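PDB 6G8G: TetR/AcrR family transcriptional regulator, which probably represses transcription as a dimeric TetR-family DNA-binding regulator that responds to flavonoids and binds genistein. Local coordinates for residues S71-E76 with P128-L133; D24-A29 with A60-K65; A96-A101 with A201-F206. One frame throughout, in Å; residues are numbered along the deposited sequence.

Overall arrangement
Along the chain, interaction 2 closes before interaction 1 opens, while the segments of interactions 1 and 3 alternate. Interaction 2 lies in the TetR-type helix-turn-helix region, joining helix 23-37 to the residue just after helix 55-61. Its centre is about 14 Å from that of interaction 1, where helix 65-82 packs on helix 128-137, and the two touch through Leu72 on Ile27 and Ser71 on Phe62. Interaction 3, between helices 93-109 and 192-210, has its centre about 29 Å from interaction 1 and about 40 Å from interaction 2, across the chain's centre. Interactions 1 and 2 thus form continuous packing from the DNA-binding region to the regulatory part; interaction 3 lies wholly in the regulatory part, and interactions 1 and 3 both touch the second subunit.

Interaction 1 of 3, residues S71-E76 with P128-L133; sequences SLIVAE and PVLARL
Ile73 faces Leu133 across two nearly parallel helix segments, whose axes come within 10.4 Å at an angle of 10° and whose closest CA pair, Ile73 CA to Leu133 CA, is 7.7 Å apart. Helix 65-82 is the one that follows the helix-turn-helix region in the TetR fold, and here it lies beside helix 128-137 of the AefR-like regulatory part, so the contact joins the DNA-binding and the probably ligand-responsive portions of the chain. The join is apolar and modest, with 176 Å² buried over both sides.

Ile73 and Leu133 carry most of it, and Ile73 divides its two branches between two leucines one helical turn apart. The CG1 branch lies anti to the carbonyl carbon (chi1 -74°) and runs on extended, which brings Ile73 CD1 3.9 Å from Leu130 O. The same methyl also meets the Leu130 side chain, with Ile73 CD1 4.4 Å from Leu130 CD2. The other branch, CG2, stands anti to the backbone N and meets the fork of the second leucine, with Ile73 CG2 4.2 Å from Leu133 CG. Leu133 thus touches two consecutive residues of the facing helix, Ile73 and Val74.

Phe116 of helix 114-121 packs on Ile73 as well, and Phe69 and Ala70 of helix 65-82 also pack on Leu130. Elsewhere on helix 128-137, Ala131 packs on Leu185 of the second subunit, so the same short helix meets both helix 65-82 and the dimer partner. The backbone N atoms of Val129 and Leu130 bind the sulfonate oxygen O3 of a buffer molecule, probably from the crystallisation liquor. At the partly exposed margin of the contact, Val74 CG2 rests 4.2 Å from Leu133 CD2.

Interaction 2 of 3, residues D24-A29 with A60-K65; sequences DIVIRA and AYFPSK
Phe62 reaches across to Val26 and Ile27, and these three side chains account for nearly all of the 107 Å² buried between 24-29 and 60-65. Phe62 is the first residue after helix 55-61 to leave helical backbone angles (phi/psi -133°/121°). The chain turns there toward the next helix, and the aromatic side chain is directed at helix 23-37.

Two consecutive residues of that helix receive the outer end of the ring. Val26 offers the methyl that lies anti to its backbone N (chi1 162°), and Val26 CG1 sits 3.9 Å from Phe62 CE2; the two side chains lie alongside each other, running opposite ways. Ile27 arrives differently, crossing the phenylalanine at about a right angle, with its terminal methyl, Ile27 CD1, 4.0 Å from Phe62 CZ. Both methyls approach the ring obliquely. Adjacent ring carbons therefore each meet a separate branched side chain, in a contact that is wholly apolar.

The arrangement belongs to the three-helix DNA-binding domain of TetR-type regulators, where the end of the helix-turn-helix packs back on the first helix. Helix 65-82 adds to the cluster: Leu68 packs on both Val26 and Phe62, while Leu72 lies on Ile27. Ala51 of helix 44-51 covers Val26 as well, so the phenylalanine, just past helix 55-61, joins a core shared by helices 23-37, 44-51 and 65-82.

Interaction 3 of 3, residues A96-A101 with A201-F206; sequences ALRDFA and AGLKFF
Leu203 holds its CG anti to the backbone N (chi1 173°), which extends the side chain toward helix 93-109, while Leu97 has CG anti to its carbonyl carbon and its CB directed back toward segment 201-206. The leucines meet through their CD1 methyls, Leu97 CD1 and Leu203 CD1 being 3.9 Å apart. Leu203 CD1 also rests against the root of the other side chain, 4.0 Å from Leu97 CB.

Leu203 turns its CD2 methyl to Arg98. That arginine leaves the helix fully extended and then bends at chi3 (-58°), crossing the leucine at about a right angle and placing Arg98 NH2 3.8 Å from Leu203 CD2. Phe206, one turn further on, adds a looser apolar contact to Leu97.

Segments 96-101 and 201-206, of helices 93-109 and 192-210 in the AefR-like regulatory part, run closer to antiparallel than parallel, at 138°, with axes 10.6 Å apart. Phe171 of helix 164-176 packs on Leu97 and meets the Phe206 ring edge-to-face, and Phe206 also touches Phe205 of the second subunit, which places the contact next to the dimer interface. Chemically, the pairing is apolar apart from the guanidinium: the arginine's NH2 touches a leucine methyl and forms a salt bridge with Glu200 OE1, an arrangement that probably keeps the guanidinium charge balanced beside an otherwise apolar contact.

Interaction 1 of 3, residues S71-E76 with P128-L133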
ATOM      1  N   SER A  71       8.093 -20.466   9.442  1.00 54.53           N
ATOM      2  CA  SER A  71       8.520 -20.164  10.832  1.00 55.60           C
ATOM      3  C   SER A  71       9.010 -18.735  10.986  1.00 56.01           C
ATOM      4  O   SER A  71       8.772 -18.096  12.002  1.00 58.58           O
ATOM      5  CB  SER A  71       9.641 -21.087  11.269  1.00 55.39           C
ATOM      6  OG  SER A  71       9.158 -22.361  11.612  1.00 60.67           O
ATOM      7  N   LEU A  72       9.728 -18.250   9.985  1.00 56.67           N
ATOM      8  CA  LEU A  72      10.244 -16.894  10.045  1.00 59.92           C
ATOM      9  C   LEU A  72       9.111 -15.912  10.057  1.00 59.01           C
ATOM     10  O   LEU A  72       9.086 -14.988  10.869  1.00 57.38           O
ATOM     11  CB  LEU A  72      11.084 -16.592   8.843  1.00 66.55           C
ATOM     12  CG  LEU A  72      12.544 -17.049   9.033  1.00 73.20           C
ATOM     13  CD1 LEU A  72      13.316 -17.231   7.735  1.00 78.41           C
ATOM     14  CD2 LEU A  72      13.275 -16.056   9.934  1.00 79.05           C
ATOM     15  N   ILE A  73       8.157 -16.139   9.154  1.00 53.82           N
ATOM     16  CA  ILE A  73       6.967 -15.321   9.109  1.00 52.96           C
ATOM     17  C   ILE A  73       6.205 -15.309  10.412  1.00 51.22           C
ATOM     18  O   ILE A  73       5.923 -14.247  10.942  1.00 55.13           O
ATOM     19  CB  ILE A  73       6.013 -15.787   8.022  1.00 56.22           C
ATOM     20  CG1 ILE A  73       6.565 -15.393   6.676  1.00 60.61           C
ATOM     21  CG2 ILE A  73       4.644 -15.152   8.179  1.00 60.11           C
ATOM     22  CD1 ILE A  73       5.857 -16.070   5.527  1.00 65.88           C
ATOM     23  N   VAL A  74       5.847 -16.472  10.924  1.00 50.52           N
ATOM     24  CA  VAL A  74       5.066 -16.495  12.140  1.00 54.21           C
ATOM     25  C   VAL A  74       5.802 -15.806  13.273  1.00 56.22           C
ATOM     26  O   VAL A  74       5.202 -15.115  14.070  1.00 59.39           O
ATOM     27  CB  VAL A  74       4.730 -17.940  12.505  1.00 52.83           C
ATOM     28  CG1 VAL A  74       4.175 -18.076  13.911  1.00 50.94           C
ATOM     29  CG2 VAL A  74       3.767 -18.512  11.474  1.00 55.93           C
ATOM     30  N   ALA A  75       7.111 -15.980  13.330  1.00 59.43           N
ATOM     31  CA  ALA A  75       7.900 -15.401  14.408  1.00 62.29           C
ATOM     32  C   ALA A  75       7.912 -13.880  14.334  1.00 61.88           C
ATOM     33  O   ALA A  75       7.702 -13.206  15.340  1.00 64.80           O
ATOM     34  CB  ALA A  75       9.323 -15.942  14.360  1.00 65.06           C
ATOM     35  N   GLU A  76       8.163 -13.337  13.158  1.00 62.94           N
ATOM     36  CA  GLU A  76       8.195 -11.886  13.021  1.00 71.56           C
ATOM     37  C   GLU A  76       6.848 -11.226  13.174  1.00 65.92           C
ATOM     38  O   GLU A  76       6.736 -10.181  13.813  1.00 73.75           O
ATOM     39  CB  GLU A  76       8.812 -11.466  11.705  1.00 80.84           C
ATOM     40  CG  GLU A  76      10.332 -11.252  11.798  1.00 90.25           C
ATOM     41  CD  GLU A  76      10.753  -9.972  12.577  1.00100.72           C
ATOM     42  OE1 GLU A  76      11.822 -10.002  13.226  1.00103.89           O
ATOM     43  OE2 GLU A  76      10.047  -8.919  12.530  1.00 98.92           O
ATOM     44  N   PRO A 128       1.587 -18.579  -2.999  1.00 69.62           N
ATOM     45  CA  PRO A 128       0.367 -17.969  -2.432  1.00 66.56           C
ATOM     46  C   PRO A 128       0.043 -18.394  -1.033  1.00 64.46           C
ATOM     47  O   PRO A 128      -0.522 -17.624  -0.271  1.00 69.77           O
ATOM     48  CB  PRO A 128      -0.747 -18.454  -3.365  1.00 67.37           C
ATOM     49  CG  PRO A 128      -0.155 -19.593  -4.124  1.00 67.30           C
ATOM     50  CD  PRO A 128       1.300 -19.280  -4.263  1.00 67.99           C
ATOM     51  N   VAL A 129       0.429 -19.599  -0.657  1.00 62.02           N
ATOM     52  CA  VAL A 129       0.134 -20.035   0.694  1.00 59.22           C
ATOM     53  C   VAL A 129       0.968 -19.269   1.722  1.00 53.69           C
ATOM     54  O   VAL A 129       0.454 -18.858   2.741  1.00 53.03           O
ATOM     55  CB  VAL A 129       0.311 -21.551   0.844  1.00 63.43           C
ATOM     56  CG1 VAL A 129       0.175 -21.984   2.307  1.00 64.46           C
ATOM     57  CG2 VAL A 129      -0.716 -22.248  -0.029  1.00 64.31           C
ATOM     58  N   LEU A 130       2.249 -19.078   1.455  1.00 52.24           N
ATOM     59  CA  LEU A 130       3.065 -18.236   2.313  1.00 55.64           C
ATOM     60  C   LEU A 130       2.595 -16.777   2.299  1.00 56.61           C
ATOM     61  O   LEU A 130       2.628 -16.085   3.301  1.00 61.18           O
ATOM     62  CB  LEU A 130       4.508 -18.271   1.863  1.00 59.53           C
ATOM     63  CG  LEU A 130       5.239 -19.604   2.002  1.00 59.74           C
ATOM     64  CD1 LEU A 130       6.602 -19.521   1.312  1.00 63.58           C
ATOM     65  CD2 LEU A 130       5.398 -19.924   3.467  1.00 60.66           C
ATOM     66  N   ALA A 131       2.190 -16.284   1.148  1.00 58.26           N
ATOM     67  CA  ALA A 131       1.764 -14.898   1.056  1.00 57.35           C
ATOM     68  C   ALA A 131       0.524 -14.714   1.931  1.00 55.40           C
ATOM     69  O   ALA A 131       0.387 -13.741   2.656  1.00 49.72           O
ATOM     70  CB  ALA A 131       1.486 -14.566  -0.384  1.00 59.43           C
ATOM     71  N   ARG A 132      -0.379 -15.675   1.904  1.00 55.39           N
ATOM     72  CA  ARG A 132      -1.573 -15.552   2.743  1.00 55.61           C
ATOM     73  C   ARG A 132      -1.262 -15.746   4.199  1.00 53.65           C
ATOM     74  O   ARG A 132      -1.856 -15.124   5.069  1.00 56.75           O
ATOM     75  CB  ARG A 132      -2.640 -16.537   2.332  1.00 58.74           C
ATOM     76  CG  ARG A 132      -3.948 -16.300   3.050  1.00 65.03           C
ATOM     77  CD  ARG A 132      -5.115 -16.763   2.208  1.00 74.21           C
ATOM     78  NE  ARG A 132      -5.529 -15.825   1.165  1.00 77.15           N
ATOM     79  CZ  ARG A 132      -6.112 -14.649   1.399  1.00 78.08           C
ATOM     80  NH1 ARG A 132      -6.327 -14.219   2.651  1.00 78.10           N
ATOM     81  NH2 ARG A 132      -6.461 -13.883   0.373  1.00 74.04           N
ATOM     82  N   LEU A 133      -0.312 -16.612   4.476  1.00 55.91           N
ATOM     83  CA  LEU A 133       0.105 -16.812   5.850  1.00 58.90           C
ATOM     84  C   LEU A 133       0.612 -15.486   6.449  1.00 54.84           C
ATOM     85  O   LEU A 133       0.328 -15.166   7.592  1.00 48.94           O
ATOM     86  CB  LEU A 133       1.201 -17.880   5.931  1.00 58.44           C
ATOM     87  CG  LEU A 133       1.735 -18.092   7.351  1.00 58.02           C
ATOM     88  CD1 LEU A 133       0.649 -18.579   8.277  1.00 55.62           C
ATOM     89  CD2 LEU A 133       2.902 -19.046   7.354  1.00 60.77           C
TER

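Interaction 2 of 3, residues D24-A29 with A60-K65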
ATOM      1  N   ASP A  24      17.471 -21.746  16.086  1.00 98.33           N
ATOM      2  CA  ASP A  24      17.557 -20.297  15.931  1.00 99.00           C
ATOM      3  C   ASP A  24      18.730 -19.866  15.057  1.00 91.02           C
ATOM      4  O   ASP A  24      18.613 -18.916  14.283  1.00 95.28           O
ATOM      5  CB  ASP A  24      17.597 -19.570  17.283  1.00107.16           C
ATOM      6  CG  ASP A  24      16.426 -19.956  18.204  1.00119.02           C
ATOM      7  OD1 ASP A  24      15.276 -20.152  17.728  1.00110.51           O
ATOM      8  OD2 ASP A  24      16.663 -20.055  19.425  1.00129.80           O
ATOM      9  N   ILE A  25      19.860 -20.537  15.161  1.00 89.85           N
ATOM     10  CA  ILE A  25      20.994 -20.193  14.302  1.00 93.56           C
ATOM     11  C   ILE A  25      20.612 -20.384  12.847  1.00 88.98           C
ATOM     12  O   ILE A  25      20.951 -19.565  11.980  1.00 88.83           O
ATOM     13  CB  ILE A  25      22.234 -21.041  14.628  1.00104.56           C
ATOM     14  CG1 ILE A  25      22.761 -20.656  16.017  1.00118.81           C
ATOM     15  CG2 ILE A  25      23.317 -20.856  13.564  1.00106.17           C
ATOM     16  CD1 ILE A  25      23.740 -21.643  16.635  1.00117.88           C
ATOM     17  N   VAL A  26      19.916 -21.483  12.586  1.00 85.98           N
ATOM     18  CA  VAL A  26      19.433 -21.793  11.235  1.00 80.52           C
ATOM     19  C   VAL A  26      18.465 -20.719  10.755  1.00 76.72           C
ATOM     20  O   VAL A  26      18.598 -20.212   9.651  1.00 78.72           O
ATOM     21  CB  VAL A  26      18.731 -23.166  11.191  1.00 74.85           C
ATOM     22  CG1 VAL A  26      17.873 -23.290   9.947  1.00 69.60           C
ATOM     23  CG2 VAL A  26      19.754 -24.289  11.254  1.00 75.09           C
ATOM     24  N   ILE A  27      17.513 -20.369  11.605  1.00 73.33           N
ATOM     25  CA  ILE A  27      16.582 -19.299  11.311  1.00 74.93           C
ATOM     26  C   ILE A  27      17.320 -18.028  10.895  1.00 77.58           C
ATOM     27  O   ILE A  27      17.033 -17.472   9.838  1.00 76.24           O
ATOM     28  CB  ILE A  27      15.692 -19.001  12.525  1.00 77.17           C
ATOM     29  CG1 ILE A  27      14.700 -20.140  12.748  1.00 79.71           C
ATOM     30  CG2 ILE A  27      14.969 -17.674  12.376  1.00 80.09           C
ATOM     31  CD1 ILE A  27      13.559 -20.157  11.770  1.00 82.35           C
ATOM     32  N   ARG A  28      18.264 -17.563  11.709  1.00 78.55           N
ATOM     33  CA  ARG A  28      18.948 -16.306  11.393  1.00 84.81           C
ATOM     34  C   ARG A  28      19.754 -16.434  10.109  1.00 81.22           C
ATOM     35  O   ARG A  28      19.857 -15.499   9.332  1.00 90.23           O
ATOM     36  CB  ARG A  28      19.858 -15.841  12.534  1.00 94.08           C
ATOM     37  CG  ARG A  28      19.114 -15.335  13.745  1.00104.02           C
ATOM     38  CD  ARG A  28      20.130 -14.781  14.762  1.00117.67           C
ATOM     39  NE  ARG A  28      20.950 -15.798  15.442  1.00129.86           N
ATOM     40  CZ  ARG A  28      20.524 -16.581  16.441  1.00132.57           C
ATOM     41  NH1 ARG A  28      21.353 -17.459  16.997  1.00125.45           N
ATOM     42  NH2 ARG A  28      19.262 -16.522  16.872  1.00137.59           N
ATOM     43  N   ALA A  29      20.314 -17.602   9.862  1.00 78.31           N
ATOM     44  CA  ALA A  29      21.096 -17.789   8.646  1.00 79.24           C
ATOM     45  C   ALA A  29      20.212 -17.752   7.390  1.00 76.54           C
ATOM     46  O   ALA A  29      20.626 -17.259   6.331  1.00 79.03           O
ATOM     47  CB  ALA A  29      21.858 -19.094   8.713  1.00 76.64           C
ATOM     48  N   ALA A  60      15.778 -32.506   9.600  1.00 66.72           N
ATOM     49  CA  ALA A  60      15.123 -32.966  10.833  1.00 70.86           C
ATOM     50  C   ALA A  60      14.303 -31.869  11.523  1.00 75.45           C
ATOM     51  O   ALA A  60      13.251 -32.146  12.102  1.00 90.30           O
ATOM     52  CB  ALA A  60      16.139 -33.515  11.799  1.00 69.17           C
ATOM     53  N   TYR A  61      14.786 -30.632  11.498  1.00 72.21           N
ATOM     54  CA  TYR A  61      14.049 -29.530  12.109  1.00 73.53           C
ATOM     55  C   TYR A  61      13.027 -28.957  11.188  1.00 68.12           C
ATOM     56  O   TYR A  61      12.008 -28.474  11.642  1.00 71.56           O
ATOM     57  CB  TYR A  61      14.998 -28.426  12.573  1.00 82.31           C
ATOM     58  CG  TYR A  61      15.737 -28.956  13.747  1.00 85.74           C
ATOM     59  CD1 TYR A  61      15.140 -29.038  14.996  1.00 88.73           C
ATOM     60  CD2 TYR A  61      16.982 -29.496  13.578  1.00 97.02           C
ATOM     61  CE1 TYR A  61      15.818 -29.591  16.070  1.00100.68           C
ATOM     62  CE2 TYR A  61      17.675 -30.044  14.632  1.00102.23           C
ATOM     63  CZ  TYR A  61      17.096 -30.089  15.880  1.00105.35           C
ATOM     64  OH  TYR A  61      17.800 -30.631  16.929  1.00110.54           O
ATOM     65  N   PHE A  62      13.331 -28.935   9.908  1.00 65.41           N
ATOM     66  CA  PHE A  62      12.434 -28.320   8.961  1.00 68.97           C
ATOM     67  C   PHE A  62      12.233 -29.226   7.766  1.00 66.13           C
ATOM     68  O   PHE A  62      13.183 -29.547   7.086  1.00 64.38           O
ATOM     69  CB  PHE A  62      12.981 -26.977   8.502  1.00 70.21           C
ATOM     70  CG  PHE A  62      13.123 -25.989   9.613  1.00 71.31           C
ATOM     71  CD1 PHE A  62      12.012 -25.314  10.111  1.00 71.21           C
ATOM     72  CD2 PHE A  62      14.353 -25.730  10.162  1.00 72.32           C
ATOM     73  CE1 PHE A  62      12.125 -24.389  11.128  1.00 72.47           C
ATOM     74  CE2 PHE A  62      14.480 -24.815  11.186  1.00 68.97           C
ATOM     75  CZ  PHE A  62      13.373 -24.145  11.670  1.00 70.76           C
ATOM     76  N   PRO A  63      10.990 -29.616   7.505  1.00 63.47           N
ATOM     77  CA  PRO A  63      10.725 -30.482   6.376  1.00 64.20           C
ATOM     78  C   PRO A  63      11.084 -29.863   5.038  1.00 65.79           C
ATOM     79  O   PRO A  63      11.421 -30.575   4.121  1.00 73.14           O
ATOM     80  CB  PRO A  63       9.229 -30.708   6.430  1.00 66.74           C
ATOM     81  CG  PRO A  63       8.814 -30.329   7.814  1.00 72.79           C
ATOM     82  CD  PRO A  63       9.793 -29.313   8.297  1.00 64.25           C
ATOM     83  N   SER A  64      11.010 -28.556   4.912  1.00 68.27           N
ATOM     84  CA  SER A  64      11.287 -27.929   3.633  1.00 65.21           C
ATOM     85  C   SER A  64      11.649 -26.475   3.802  1.00 65.83           C
ATOM     86  O   SER A  64      11.390 -25.864   4.833  1.00 67.37           O
ATOM     87  CB  SER A  64      10.043 -27.984   2.755  1.00 65.79           C
ATOM     88  OG  SER A  64       8.977 -27.233   3.323  1.00 60.60           O
ATOM     89  N   LYS A  65      12.134 -25.906   2.721  1.00 64.99           N
ATOM     90  CA  LYS A  65      12.412 -24.492   2.655  1.00 67.03           C
ATOM     91  C   LYS A  65      11.154 -23.645   2.956  1.00 67.17           C
ATOM     92  O   LYS A  65      11.200 -22.688   3.723  1.00 61.48           O
ATOM     93  CB  LYS A  65      12.942 -24.159   1.260  1.00 67.15           C
ATOM     94  CG  LYS A  65      13.704 -22.855   1.186  1.00 70.52           C
ATOM     95  CD  LYS A  65      14.421 -22.693  -0.139  1.00 68.95           C
ATOM     96  CE  LYS A  65      13.447 -22.390  -1.257  1.00 68.62           C
ATOM     97  NZ  LYS A  65      14.147 -22.263  -2.554  1.00 71.88           N
TER

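Interaction 3 of 3, residues A96-A101 with A201-F206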
ATOM      1  N   ALA A  96      -7.613   5.723  23.634  1.00 63.42           N
ATOM      2  CA  ALA A  96      -7.308   4.337  23.371  1.00 60.39           C
ATOM      3  C   ALA A  96      -7.034   4.118  21.878  1.00 59.80           C
ATOM      4  O   ALA A  96      -6.050   3.458  21.499  1.00 58.66           O
ATOM      5  CB  ALA A  96      -8.445   3.473  23.834  1.00 61.56           C
ATOM      6  N   LEU A  97      -7.896   4.681  21.043  1.00 54.23           N
ATOM      7  CA  LEU A  97      -7.710   4.588  19.623  1.00 53.91           C
ATOM      8  C   LEU A  97      -6.468   5.343  19.212  1.00 51.77           C
ATOM      9  O   LEU A  97      -5.719   4.905  18.334  1.00 52.38           O
ATOM     10  CB  LEU A  97      -8.931   5.142  18.889  1.00 57.10           C
ATOM     11  CG  LEU A  97     -10.183   4.283  19.049  1.00 59.44           C
ATOM     12  CD1 LEU A  97     -11.414   5.005  18.554  1.00 60.37           C
ATOM     13  CD2 LEU A  97     -10.053   2.955  18.328  1.00 59.36           C
ATOM     14  N   ARG A  98      -6.273   6.494  19.820  1.00 51.31           N
ATOM     15  CA  ARG A  98      -5.198   7.354  19.436  1.00 55.29           C
ATOM     16  C   ARG A  98      -3.934   6.599  19.713  1.00 59.02           C
ATOM     17  O   ARG A  98      -3.011   6.587  18.901  1.00 60.40           O
ATOM     18  CB  ARG A  98      -5.294   8.688  20.184  1.00 60.61           C
ATOM     19  CG  ARG A  98      -4.176   9.644  19.864  1.00 69.34           C
ATOM     20  CD  ARG A  98      -4.276  11.036  20.500  1.00 73.20           C
ATOM     21  NE  ARG A  98      -5.508  11.721  20.141  1.00 73.14           N
ATOM     22  CZ  ARG A  98      -6.527  11.946  20.958  1.00 78.74           C
ATOM     23  NH1 ARG A  98      -6.485  11.551  22.239  1.00 82.82           N
ATOM     24  NH2 ARG A  98      -7.588  12.582  20.482  1.00 73.84           N
ATOM     25  N   ASP A  99      -3.897   5.888  20.828  1.00 65.47           N
ATOM     26  CA  ASP A  99      -2.680   5.158  21.200  1.00 66.40           C
ATOM     27  C   ASP A  99      -2.435   3.956  20.246  1.00 58.17           C
ATOM     28  O   ASP A  99      -1.319   3.693  19.813  1.00 49.27           O
ATOM     29  CB  ASP A  99      -2.766   4.730  22.666  1.00 78.94           C
ATOM     30  CG  ASP A  99      -1.523   3.967  23.139  1.00105.79           C
ATOM     31  OD1 ASP A  99      -0.389   4.363  22.762  1.00133.04           O
ATOM     32  OD2 ASP A  99      -1.674   2.955  23.866  1.00113.97           O
ATOM     33  N   PHE A 100      -3.499   3.267  19.892  1.00 54.30           N
ATOM     34  CA  PHE A 100      -3.378   2.142  18.998  1.00 52.15           C
ATOM     35  C   PHE A 100      -2.889   2.624  17.638  1.00 52.13           C
ATOM     36  O   PHE A 100      -1.976   2.055  17.044  1.00 47.80           O
ATOM     37  CB  PHE A 100      -4.735   1.448  18.877  1.00 52.18           C
ATOM     38  CG  PHE A 100      -4.685   0.151  18.125  1.00 53.90           C
ATOM     39  CD1 PHE A 100      -4.431  -1.037  18.790  1.00 57.09           C
ATOM     40  CD2 PHE A 100      -4.876   0.114  16.762  1.00 53.50           C
ATOM     41  CE1 PHE A 100      -4.372  -2.239  18.113  1.00 56.24           C
ATOM     42  CE2 PHE A 100      -4.832  -1.092  16.082  1.00 56.51           C
ATOM     43  CZ  PHE A 100      -4.570  -2.271  16.753  1.00 54.13           C
ATOM     44  N   ALA A 101      -3.504   3.694  17.154  1.00 51.67           N
ATOM     45  CA  ALA A 101      -3.080   4.281  15.909  1.00 54.79           C
ATOM     46  C   ALA A 101      -1.610   4.632  15.951  1.00 53.72           C
ATOM     47  O   ALA A 101      -0.876   4.321  15.033  1.00 54.04           O
ATOM     48  CB  ALA A 101      -3.898   5.517  15.612  1.00 59.03           C
ATOM     49  N   ALA A 201      -6.612  13.465  12.352  1.00 60.49           N
ATOM     50  CA  ALA A 201      -7.483  13.603  11.192  1.00 59.30           C
ATOM     51  C   ALA A 201      -8.311  12.338  10.939  1.00 59.84           C
ATOM     52  O   ALA A 201      -9.515  12.422  10.697  1.00 58.55           O
ATOM     53  CB  ALA A 201      -6.664  13.953   9.963  1.00 56.42           C
ATOM     54  N   GLY A 202      -7.643  11.184  11.003  1.00 60.35           N
ATOM     55  CA  GLY A 202      -8.284   9.885  10.785  1.00 58.90           C
ATOM     56  C   GLY A 202      -9.300   9.516  11.851  1.00 59.68           C
ATOM     57  O   GLY A 202     -10.399   9.036  11.565  1.00 56.84           O
ATOM     58  N   LEU A 203      -8.942   9.816  13.086  1.00 58.91           N
ATOM     59  CA  LEU A 203      -9.792   9.550  14.213  1.00 54.97           C
ATOM     60  C   LEU A 203     -10.997  10.449  14.218  1.00 54.58           C
ATOM     61  O   LEU A 203     -12.091  10.013  14.494  1.00 50.69           O
ATOM     62  CB  LEU A 203      -8.994   9.806  15.472  1.00 56.30           C
ATOM     63  CG  LEU A 203      -9.751   9.733  16.771  1.00 55.96           C
ATOM     64  CD1 LEU A 203     -10.380   8.360  16.909  1.00 58.02           C
ATOM     65  CD2 LEU A 203      -8.808  10.011  17.930  1.00 57.72           C
ATOM     66  N   LYS A 204     -10.783  11.735  13.953  1.00 59.23           N
ATOM     67  CA  LYS A 204     -11.868  12.702  13.968  1.00 59.63           C
ATOM     68  C   LYS A 204     -12.936  12.197  13.025  1.00 56.41           C
ATOM     69  O   LYS A 204     -14.125  12.222  13.328  1.00 61.18           O
ATOM     70  CB  LYS A 204     -11.368  14.072  13.517  1.00 68.15           C
ATOM     71  CG  LYS A 204     -12.054  15.239  14.192  1.00 82.46           C
ATOM     72  CD  LYS A 204     -11.376  16.580  13.930  1.00 89.04           C
ATOM     73  CE  LYS A 204     -10.471  16.848  15.140  1.00 99.72           C
ATOM     74  NZ  LYS A 204      -9.766  18.152  15.142  1.00112.45           N
ATOM     75  N   PHE A 205     -12.498  11.714  11.879  1.00 53.95           N
ATOM     76  CA  PHE A 205     -13.401  11.283  10.832  1.00 56.24           C
ATOM     77  C   PHE A 205     -14.105   9.995  11.208  1.00 54.66           C
ATOM     78  O   PHE A 205     -15.307   9.838  11.026  1.00 52.77           O
ATOM     79  CB  PHE A 205     -12.599  11.077   9.552  1.00 56.23           C
ATOM     80  CG  PHE A 205     -13.443  10.897   8.321  1.00 56.79           C
ATOM     81  CD1 PHE A 205     -13.964   9.673   7.992  1.00 55.14           C
ATOM     82  CD2 PHE A 205     -13.694  11.971   7.477  1.00 58.09           C
ATOM     83  CE1 PHE A 205     -14.738   9.520   6.857  1.00 60.71           C
ATOM     84  CE2 PHE A 205     -14.456  11.823   6.329  1.00 55.73           C
ATOM     85  CZ  PHE A 205     -14.977  10.595   6.016  1.00 57.66           C
ATOM     86  N   PHE A 206     -13.327   9.044  11.698  1.00 56.81           N
ATOM     87  CA  PHE A 206     -13.874   7.791  12.155  1.00 53.86           C
ATOM     88  C   PHE A 206     -14.975   8.007  13.175  1.00 58.23           C
ATOM     89  O   PHE A 206     -16.014   7.330  13.135  1.00 62.67           O
ATOM     90  CB  PHE A 206     -12.793   6.976  12.796  1.00 56.06           C
ATOM     91  CG  PHE A 206     -13.258   5.646  13.244  1.00 56.96           C
ATOM     92  CD1 PHE A 206     -13.524   4.669  12.329  1.00 54.98           C
ATOM     93  CD2 PHE A 206     -13.462   5.392  14.565  1.00 60.33           C
ATOM     94  CE1 PHE A 206     -13.969   3.444  12.719  1.00 55.09           C
ATOM     95  CE2 PHE A 206     -13.919   4.161  14.968  1.00 62.33           C
ATOM     96  CZ  PHE A 206     -14.169   3.184  14.039  1.00 57.43           C
TER